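Local coordinates for protein ethanolamine kinase Pv091845 (Plasmodium vivax, PDB 2QG7) that probably phosphorylates ethanolamine, the first step in the route to phosphatidylethanolamine, at residues Ser288-Asp296 with Phe352-Asp363; Val94-Leu102 with Tyr171-Ile179. All coordinates share one frame; numbering follows the deposited sequence.

Contact 1 (Ser288-Asp296 with Phe352-Asp363)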
loop_
_atom_site.group_PDB
_atom_site.type_symbol
_atom_site.label_atom_id
_atom_site.label_comp_id
_atom_site.label_asym_id
_atom_site.label_seq_id
_atom_site.Cartn_x
_atom_site.Cartn_y
_atom_site.Cartn_z
ATOM N N SER D 288 28.425 5.602 -14.022
ATOM C CA SER D 288 28.370 4.186 -13.772
ATOM C C SER D 288 28.545 3.497 -15.111
ATOM O O SER D 288 27.827 3.800 -16.078
ATOM C CB SER D 288 27.059 3.783 -13.075
ATOM O OG SER D 288 27.052 2.414 -12.724
ATOM N N PRO D 289 29.505 2.556 -15.173
ATOM C CA PRO D 289 29.758 1.788 -16.398
ATOM C C PRO D 289 28.499 1.088 -16.917
ATOM O O PRO D 289 27.812 0.420 -16.163
ATOM C CB PRO D 289 30.799 0.763 -15.963
ATOM C CG PRO D 289 31.388 1.345 -14.680
ATOM C CD PRO D 289 30.352 2.134 -14.041
ATOM N N ILE D 290 28.219 1.276 -18.204
ATOM C CA ILE D 290 27.116 0.635 -18.908
ATOM C C ILE D 290 27.493 -0.821 -19.181
ATOM O O ILE D 290 28.460 -1.099 -19.891
ATOM C CB ILE D 290 26.809 1.348 -20.251
ATOM C CG1 ILE D 290 26.862 2.890 -20.093
ATOM C CG2 ILE D 290 25.522 0.900 -20.845
ATOM C CD1 ILE D 290 25.949 3.471 -19.056
ATOM N N VAL D 291 26.750 -1.743 -18.569
ATOM C CA VAL D 291 26.992 -3.182 -18.685
ATOM C C VAL D 291 25.713 -3.875 -19.118
ATOM O O VAL D 291 24.659 -3.235 -19.255
ATOM C CB VAL D 291 27.551 -3.781 -17.374
ATOM C CG1 VAL D 291 28.843 -3.049 -16.976
ATOM C CG2 VAL D 291 26.570 -3.663 -16.256
ATOM N N LEU D 292 25.789 -5.171 -19.391
ATOM C CA LEU D 292 24.575 -5.925 -19.691
ATOM C C LEU D 292 23.953 -6.211 -18.350
ATOM O O LEU D 292 24.509 -6.983 -17.532
ATOM C CB LEU D 292 24.921 -7.223 -20.403
ATOM C CG LEU D 292 23.774 -8.060 -20.981
ATOM C CD1 LEU D 292 22.805 -7.200 -21.804
ATOM C CD2 LEU D 292 24.325 -9.217 -21.785
ATOM N N CYS D 293 22.812 -5.564 -18.114
ATOM C CA CYS D 293 22.074 -5.716 -16.860
ATOM C C CYS D 293 20.940 -6.733 -16.983
ATOM O O CYS D 293 20.449 -6.995 -18.059
ATOM C CB CYS D 293 21.533 -4.359 -16.459
ATOM S SG CYS D 293 22.805 -3.167 -15.961
ATOM N N HIS D 294 20.546 -7.336 -15.870
ATOM C CA HIS D 294 19.327 -8.145 -15.842
ATOM C C HIS D 294 18.034 -7.303 -15.866
ATOM O O HIS D 294 17.100 -7.579 -16.659
ATOM C CB HIS D 294 19.335 -9.069 -14.644
ATOM C CG HIS D 294 18.172 -10.021 -14.627
ATOM N ND1 HIS D 294 16.895 -9.639 -14.250
ATOM C CD2 HIS D 294 18.094 -11.336 -14.932
ATOM C CE1 HIS D 294 16.087 -10.678 -14.330
ATOM N NE2 HIS D 294 16.789 -11.721 -14.737
ATOM N N CYS D 295 17.995 -6.282 -15.001
ATOM C CA CYS D 295 16.948 -5.218 -14.978
ATOM C C CYS D 295 15.667 -5.514 -14.201
ATOM O O CYS D 295 14.855 -4.618 -14.036
ATOM C CB CYS D 295 16.604 -4.710 -16.379
ATOM S SG CYS D 295 18.001 -4.118 -17.311
ATOM N N ASP D 296 15.511 -6.765 -13.750
ATOM C CA ASP D 296 14.344 -7.243 -13.030
ATOM C C ASP D 296 14.747 -8.304 -12.013
ATOM O O ASP D 296 14.218 -9.419 -11.938
ATOM C CB ASP D 296 13.269 -7.757 -14.000
ATOM C CG ASP D 296 11.918 -7.866 -13.344
ATOM O OD1 ASP D 296 11.672 -7.172 -12.303
ATOM O OD2 ASP D 296 11.104 -8.675 -13.840
ATOM N N PHE D 352 14.864 -12.857 -18.537
ATOM C CA PHE D 352 15.688 -11.756 -19.043
ATOM C C PHE D 352 14.928 -10.910 -20.045
ATOM O O PHE D 352 15.514 -10.425 -21.019
ATOM C CB PHE D 352 16.939 -12.335 -19.721
ATOM C CG PHE D 352 17.800 -13.156 -18.796
ATOM C CD1 PHE D 352 17.612 -14.530 -18.687
ATOM C CD2 PHE D 352 18.782 -12.549 -18.031
ATOM C CE1 PHE D 352 18.404 -15.289 -17.806
ATOM C CE2 PHE D 352 19.563 -13.281 -17.168
ATOM C CZ PHE D 352 19.368 -14.657 -17.049
ATOM N N GLU D 353 13.622 -10.746 -19.811
ATOM C CA GLU D 353 12.774 -9.936 -20.704
ATOM C C GLU D 353 13.053 -8.441 -20.644
ATOM O O GLU D 353 12.711 -7.728 -21.571
ATOM C CB GLU D 353 11.280 -10.216 -20.511
ATOM C CG GLU D 353 10.724 -10.043 -19.100
ATOM C CD GLU D 353 9.243 -10.545 -18.981
ATOM O OE1 GLU D 353 8.508 -10.195 -17.980
ATOM O OE2 GLU D 353 8.820 -11.308 -19.906
ATOM N N TYR D 354 13.679 -7.976 -19.556
ATOM C CA TYR D 354 14.028 -6.561 -19.436
ATOM C C TYR D 354 15.493 -6.288 -19.669
ATOM O O TYR D 354 15.895 -5.134 -19.702
ATOM C CB TYR D 354 13.557 -5.973 -18.107
ATOM C CG TYR D 354 12.070 -6.098 -17.919
ATOM C CD1 TYR D 354 11.532 -7.137 -17.161
ATOM C CD2 TYR D 354 11.197 -5.201 -18.525
ATOM C CE1 TYR D 354 10.177 -7.261 -16.998
ATOM C CE2 TYR D 354 9.841 -5.324 -18.374
ATOM C CZ TYR D 354 9.341 -6.347 -17.610
ATOM O OH TYR D 354 7.980 -6.472 -17.465
ATOM N N SER D 355 16.272 -7.351 -19.853
ATOM C CA SER D 355 17.727 -7.269 -20.022
ATOM C C SER D 355 18.176 -6.436 -21.191
ATOM O O SER D 355 17.751 -6.639 -22.336
ATOM C CB SER D 355 18.336 -8.651 -20.105
ATOM O OG SER D 355 18.114 -9.313 -18.880
ATOM N N CYS D 356 19.028 -5.474 -20.876
ATOM C CA CYS D 356 19.608 -4.595 -21.875
ATOM C C CYS D 356 20.748 -3.850 -21.229
ATOM O O CYS D 356 21.011 -4.021 -20.026
ATOM C CB CYS D 356 18.574 -3.624 -22.447
ATOM S SG CYS D 356 17.688 -2.680 -21.188
ATOM N N PRO D 357 21.508 -3.111 -22.040
ATOM C CA PRO D 357 22.646 -2.352 -21.511
ATOM C C PRO D 357 22.238 -1.139 -20.679
ATOM O O PRO D 357 21.619 -0.238 -21.175
ATOM C CB PRO D 357 23.409 -1.957 -22.777
ATOM C CG PRO D 357 22.826 -2.847 -23.897
ATOM C CD PRO D 357 21.432 -3.054 -23.516
ATOM N N MET D 358 22.581 -1.137 -19.403
ATOM C CA MET D 358 22.286 -0.007 -18.533
ATOM C C MET D 358 23.473 0.170 -17.614
ATOM O O MET D 358 24.340 -0.690 -17.579
ATOM C CB MET D 358 21.051 -0.321 -17.670
ATOM C CG MET D 358 19.741 -0.349 -18.404
ATOM S SD MET D 358 18.287 -0.477 -17.331
ATOM C CE MET D 358 17.009 -0.504 -18.592
ATOM N N GLU D 359 23.467 1.253 -16.839
ATOM C CA GLU D 359 24.371 1.472 -15.734
ATOM C C GLU D 359 24.322 0.304 -14.768
ATOM O O GLU D 359 23.252 -0.142 -14.383
ATOM C CB GLU D 359 23.983 2.751 -14.998
ATOM C CG GLU D 359 24.236 4.058 -15.771
ATOM C CD GLU D 359 23.101 4.491 -16.677
ATOM O OE1 GLU D 359 22.217 3.645 -17.028
ATOM O OE2 GLU D 359 23.061 5.699 -17.054
ATOM N N ARG D 360 25.493 -0.172 -14.359
ATOM C CA ARG D 360 25.614 -1.290 -13.451
ATOM C C ARG D 360 25.032 -0.972 -12.111
ATOM O O ARG D 360 24.642 -1.888 -11.361
ATOM C CB ARG D 360 27.081 -1.764 -13.313
ATOM C CG ARG D 360 28.082 -0.710 -12.829
ATOM C CD ARG D 360 29.286 -1.323 -12.134
ATOM N NE ARG D 360 30.164 -0.316 -11.508
ATOM C CZ ARG D 360 31.349 -0.551 -10.913
ATOM N NH1 ARG D 360 31.857 -1.786 -10.855
ATOM N NH2 ARG D 360 32.048 0.463 -10.371
ATOM N N ALA D 361 24.986 0.316 -11.787
ATOM C CA ALA D 361 24.501 0.769 -10.486
ATOM C C ALA D 361 22.958 0.698 -10.419
ATOM O O ALA D 361 22.404 0.414 -9.349
ATOM C CB ALA D 361 24.993 2.134 -10.187
ATOM N N TYR D 362 22.281 0.910 -11.558
ATOM C CA TYR D 362 20.851 0.617 -11.649
ATOM C C TYR D 362 20.443 -0.834 -11.250
ATOM O O TYR D 362 19.499 -1.023 -10.472
ATOM C CB TYR D 362 20.327 0.932 -13.026
ATOM C CG TYR D 362 18.875 0.637 -13.130
ATOM C CD1 TYR D 362 17.912 1.572 -12.696
ATOM C CD2 TYR D 362 18.437 -0.592 -13.641
ATOM C CE1 TYR D 362 16.546 1.297 -12.796
ATOM C CE2 TYR D 362 17.061 -0.894 -13.715
ATOM C CZ TYR D 362 16.128 0.064 -13.303
ATOM O OH TYR D 362 14.789 -0.254 -13.396
ATOM N N ASP D 363 21.155 -1.831 -11.787
ATOM C CA ASP D 363 20.846 -3.224 -11.536
ATOM C C ASP D 363 21.035 -3.640 -10.089
ATOM O O ASP D 363 20.302 -4.483 -9.590
ATOM C CB ASP D 363 21.681 -4.109 -12.454
ATOM C CG ASP D 363 20.925 -5.338 -12.967
ATOM O OD1 ASP D 363 19.660 -5.390 -12.861
ATOM O OD2 ASP D 363 21.623 -6.237 -13.490
HETATM O O HOH W 1 14.527 -9.107 -17.148
HETATM O O HOH W 2 14.273 -2.213 -15.148
#

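Contact 2 (Val94-Leu102 with Tyr171-Ile179)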
loop_
_atom_site.group_PDB
_atom_site.type_symbol
_atom_site.label_atom_id
_atom_site.label_comp_id
_atom_site.label_asym_id
_atom_site.label_seq_id
_atom_site.Cartn_x
_atom_site.Cartn_y
_atom_site.Cartn_z
ATOM N N VAL D 94 1.627 -26.904 -29.222
ATOM C CA VAL D 94 2.929 -26.241 -29.204
ATOM C C VAL D 94 3.999 -27.295 -29.410
ATOM O O VAL D 94 4.855 -27.146 -30.290
ATOM C CB VAL D 94 3.167 -25.397 -27.902
ATOM C CG1 VAL D 94 4.610 -24.932 -27.797
ATOM C CG2 VAL D 94 2.227 -24.162 -27.864
ATOM N N MET D 95 3.907 -28.378 -28.650
ATOM C CA MET D 95 4.857 -29.484 -28.755
ATOM C C MET D 95 4.757 -30.277 -30.067
ATOM O O MET D 95 5.731 -30.885 -30.529
ATOM C CB MET D 95 4.713 -30.439 -27.546
ATOM C CG MET D 95 5.146 -29.830 -26.174
ATOM S SD MET D 95 6.725 -28.907 -26.131
ATOM C CE MET D 95 7.986 -30.154 -26.645
ATOM N N LEU D 96 3.570 -30.300 -30.650
ATOM C CA LEU D 96 3.351 -31.073 -31.858
ATOM C C LEU D 96 3.892 -30.356 -33.102
ATOM O O LEU D 96 4.471 -30.997 -33.985
ATOM C CB LEU D 96 1.857 -31.421 -32.013
ATOM C CG LEU D 96 1.334 -32.206 -33.234
ATOM C CD1 LEU D 96 1.859 -33.659 -33.303
ATOM C CD2 LEU D 96 -0.177 -32.177 -33.225
ATOM N N HIS D 97 3.690 -29.038 -33.169
ATOM C CA HIS D 97 4.075 -28.241 -34.326
ATOM C C HIS D 97 5.428 -27.567 -34.095
ATOM O O HIS D 97 6.402 -27.832 -34.818
ATOM C CB HIS D 97 2.984 -27.198 -34.645
ATOM C CG HIS D 97 3.326 -26.291 -35.789
ATOM N ND1 HIS D 97 3.212 -24.915 -35.712
ATOM C CD2 HIS D 97 3.798 -26.560 -37.034
ATOM C CE1 HIS D 97 3.592 -24.373 -36.857
ATOM N NE2 HIS D 97 3.951 -25.350 -37.678
ATOM N N TYR D 98 5.490 -26.702 -33.084
ATOM C CA TYR D 98 6.696 -25.908 -32.814
ATOM C C TYR D 98 7.881 -26.763 -32.318
ATOM O O TYR D 98 9.012 -26.619 -32.804
ATOM C CB TYR D 98 6.371 -24.756 -31.842
ATOM C CG TYR D 98 5.530 -23.663 -32.451
ATOM C CD1 TYR D 98 4.353 -23.228 -31.824
ATOM C CD2 TYR D 98 5.912 -23.043 -33.667
ATOM C CE1 TYR D 98 3.559 -22.203 -32.385
ATOM C CE2 TYR D 98 5.129 -22.011 -34.241
ATOM C CZ TYR D 98 3.947 -21.601 -33.597
ATOM O OH TYR D 98 3.170 -20.588 -34.149
ATOM N N GLY D 99 7.587 -27.651 -31.366
ATOM C CA GLY D 99 8.565 -28.536 -30.769
ATOM C C GLY D 99 8.533 -29.927 -31.363
ATOM O O GLY D 99 8.601 -30.917 -30.640
ATOM N N LYS D 100 8.449 -29.990 -32.689
ATOM C CA LYS D 100 8.337 -31.254 -33.424
ATOM C C LYS D 100 9.645 -32.046 -33.414
ATOM O O LYS D 100 9.627 -33.277 -33.336
ATOM C CB LYS D 100 7.873 -30.998 -34.862
ATOM C CG LYS D 100 8.669 -29.917 -35.572
ATOM C CD LYS D 100 8.359 -29.871 -37.050
ATOM C CE LYS D 100 9.415 -29.022 -37.798
ATOM N NZ LYS D 100 9.086 -28.877 -39.263
ATOM N N ASP D 101 10.773 -31.334 -33.485
ATOM C CA ASP D 101 12.112 -31.953 -33.474
ATOM C C ASP D 101 12.618 -32.131 -32.053
ATOM O O ASP D 101 13.798 -32.388 -31.840
ATOM C CB ASP D 101 13.108 -31.124 -34.289
ATOM C CG ASP D 101 12.546 -30.706 -35.654
ATOM O OD1 ASP D 101 11.750 -31.473 -36.265
ATOM O OD2 ASP D 101 12.892 -29.598 -36.116
ATOM N N LEU D 102 11.707 -32.005 -31.091
ATOM C CA LEU D 102 12.016 -32.159 -29.674
ATOM C C LEU D 102 11.271 -33.327 -29.020
ATOM O O LEU D 102 11.767 -33.923 -28.040
ATOM C CB LEU D 102 11.702 -30.856 -28.924
ATOM C CG LEU D 102 12.533 -29.607 -29.237
ATOM C CD1 LEU D 102 11.896 -28.429 -28.553
ATOM C CD2 LEU D 102 13.992 -29.756 -28.774
ATOM N N TYR D 171 14.806 -23.190 -27.404
ATOM C CA TYR D 171 14.747 -24.056 -28.589
ATOM C C TYR D 171 13.995 -23.424 -29.777
ATOM O O TYR D 171 14.531 -23.371 -30.900
ATOM C CB TYR D 171 14.123 -25.384 -28.200
ATOM C CG TYR D 171 14.886 -26.148 -27.139
ATOM C CD1 TYR D 171 16.108 -26.756 -27.434
ATOM C CD2 TYR D 171 14.373 -26.290 -25.845
ATOM C CE1 TYR D 171 16.805 -27.470 -26.462
ATOM C CE2 TYR D 171 15.066 -27.008 -24.857
ATOM C CZ TYR D 171 16.279 -27.599 -25.184
ATOM O OH TYR D 171 16.991 -28.305 -24.238
ATOM N N VAL D 172 12.773 -22.923 -29.525
ATOM C CA VAL D 172 11.918 -22.356 -30.582
ATOM C C VAL D 172 11.273 -21.018 -30.177
ATOM O O VAL D 172 10.795 -20.873 -29.059
ATOM C CB VAL D 172 10.775 -23.349 -31.021
ATOM C CG1 VAL D 172 9.982 -22.768 -32.182
ATOM C CG2 VAL D 172 11.331 -24.723 -31.379
ATOM N N PHE D 173 11.258 -20.062 -31.113
ATOM C CA PHE D 173 10.581 -18.782 -30.925
ATOM C C PHE D 173 9.331 -18.713 -31.818
ATOM O O PHE D 173 9.413 -19.004 -33.010
ATOM C CB PHE D 173 11.509 -17.595 -31.257
ATOM C CG PHE D 173 12.703 -17.448 -30.336
ATOM C CD1 PHE D 173 13.927 -18.051 -30.655
ATOM C CD2 PHE D 173 12.614 -16.683 -29.172
ATOM C CE1 PHE D 173 15.043 -17.919 -29.823
ATOM C CE2 PHE D 173 13.726 -16.533 -28.301
ATOM C CZ PHE D 173 14.943 -17.151 -28.632
ATOM N N PHE D 174 8.182 -18.339 -31.238
ATOM C CA PHE D 174 6.969 -18.049 -32.016
ATOM C C PHE D 174 6.284 -16.788 -31.514
ATOM O O PHE D 174 6.575 -16.307 -30.406
ATOM C CB PHE D 174 5.995 -19.249 -32.074
ATOM C CG PHE D 174 5.818 -19.998 -30.758
ATOM C CD1 PHE D 174 4.745 -19.712 -29.918
ATOM C CD2 PHE D 174 6.708 -20.999 -30.380
ATOM C CE1 PHE D 174 4.567 -20.393 -28.727
ATOM C CE2 PHE D 174 6.529 -21.698 -29.184
ATOM C CZ PHE D 174 5.457 -21.391 -28.358
ATOM N N THR D 175 5.369 -16.247 -32.323
ATOM C CA THR D 175 4.892 -14.863 -32.081
ATOM C C THR D 175 4.222 -14.647 -30.736
ATOM O O THR D 175 4.010 -13.487 -30.317
ATOM C CB THR D 175 3.962 -14.312 -33.204
ATOM O OG1 THR D 175 2.838 -15.198 -33.377
ATOM C CG2 THR D 175 4.744 -14.173 -34.522
ATOM N N ASN D 176 3.904 -15.750 -30.049
ATOM C CA ASN D 176 3.134 -15.655 -28.811
ATOM C C ASN D 176 3.762 -16.444 -27.644
ATOM O O ASN D 176 3.218 -16.513 -26.534
ATOM C CB ASN D 176 1.650 -15.991 -29.087
ATOM C CG ASN D 176 1.408 -17.483 -29.308
ATOM O OD1 ASN D 176 0.841 -18.140 -28.456
ATOM N ND2 ASN D 176 1.853 -18.017 -30.434
ATOM N N GLY D 177 4.946 -16.994 -27.885
ATOM C CA GLY D 177 5.648 -17.685 -26.826
ATOM C C GLY D 177 6.896 -18.340 -27.306
ATOM O O GLY D 177 7.361 -18.068 -28.419
ATOM N N ARG D 178 7.444 -19.220 -26.474
ATOM C CA ARG D 178 8.648 -19.974 -26.842
ATOM C C ARG D 178 8.756 -21.320 -26.132
ATOM O O ARG D 178 8.063 -21.573 -25.126
ATOM C CB ARG D 178 9.911 -19.151 -26.529
ATOM C CG ARG D 178 10.201 -19.036 -25.028
ATOM C CD ARG D 178 11.539 -18.416 -24.772
ATOM N NE ARG D 178 11.479 -16.976 -24.877
ATOM C CZ ARG D 178 11.814 -16.130 -23.902
ATOM N NH1 ARG D 178 11.719 -14.824 -24.130
ATOM N NH2 ARG D 178 12.246 -16.575 -22.718
ATOM N N ILE D 179 9.650 -22.166 -26.646
ATOM C CA ILE D 179 9.993 -23.428 -25.989
ATOM C C ILE D 179 11.455 -23.382 -25.541
ATOM O O ILE D 179 12.378 -23.220 -26.357
ATOM C CB ILE D 179 9.757 -24.702 -26.879
ATOM C CG1 ILE D 179 8.368 -24.677 -27.536
ATOM C CG2 ILE D 179 9.919 -25.964 -26.026
ATOM C CD1 ILE D 179 8.184 -25.707 -28.684
#

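Contact 1 (Ser288-Asp296 with Phe352-Asp363)
D363 OD2 takes two hydrogen bonds, one from H294 N at 2.8 Å and one from H210 NE2 on helix 196-210. The other oxygen, OD1, receives C295 N at 2.9 Å. Each of the two amides meets its oxygen from well above the carboxylate plane. One carboxylate thus holds two successive amides. These begin the H294-C295-D296 sequence, which with N301 fits the HxDxxxxN pattern (Brenner's motif) of kinase-like phosphotransferases; N301 ND2 bonds D296 O.

The H294 ring is fixed from both nitrogens: D296 N reaches ND1 in the ring plane, and NE2 pairs with I350 O. With CG anti to the backbone N (chi1 -175°), the ring's CD2 edge comes against F352 CE2 at 3.3 Å, the two planes inclined at 59°. H294 O is gripped as well, by the S355 hydroxyl (OG to O, 3.0 Å) and by a water that also accepts Y354 N. A second water bridges C295 O to Y362 OH.

Before H294 the segment pairs with 356-359 as a short antiparallel ribbon, V291 N to M358 O at 2.8 Å with the return bond from M358 N to V291 O. C295 SG packs on M358 SD at 3.7 Å. Where helix 360-369 starts, R360 N bonds P289 O and A361 N bonds S288 OG (3.1 Å), while E409 takes both that hydroxyl and R360 NE.

The backbone leading into D296 is therefore held by side chains and waters as well as by strand pairing, with D363 tying it to the first turn of the helix.

Contact 2 (Val94-Leu102 with Tyr171-Ile179)
The five-stranded antiparallel sheet of this kinase-like fold has the hairpin of strands 170-174 and 177-181 at one end, closed by a type I turn from F174 to G177, and residues 94-98 of helix 84-98 lie across it at close to a right angle. No hydrogen bond joins 94-102 to 171-179; aromatic and aliphatic groups do the work. Y98 and F174 form an offset stack, ring planes within 3° of parallel and centroids 4.1 Å apart. The slip brings F174 CB over the tyrosine face, 3.5 Å from Y98 CZ. On the opposite face of the F174 ring, G177 O sits above its centre. V94 CG1, one helical turn before Y98, meets F174 CZ at 3.7 Å and I179 CD1 at 3.8 Å.

The helix takes a wider, pi-type turn at 94-98 (G99 N to V94 O, 3.0 Å), and the chain then brings L102 back to the sheet. There a classic beta bulge sets Y171 and V172 together opposite I179, whose O receives both their amides. L102 puts CD2 over one face of the Y171 ring and CD1 against Y171 CB. I179, with CG1 beside its backbone N (chi1 -48°), drives CD1 toward G99, 3.4 Å from G99 N.

In the fold
The two contacts come in series along the chain: 94-102 with 171-179 is complete before 288-296 meets 352-363. Their centres are about 28 Å apart, and the nearest atoms, about 6 Å apart, do not touch. Contact 2 belongs to the five-stranded sheet and helix 84-98 packed on it, its centre about 21 Å from the centre of the chain. Contact 1 is more central, its centre about 11 Å from that point, in a separate two-stranded sheet set among helices 196-210 and 413-430. Helix 151-163 relates them: E154 forms a salt bridge with R178 and touches E353. This is consistent with a two-lobed kinase-like fold, contact 2 in the smaller lobe and contact 1 in the larger, helical lobe, probably near the cleft.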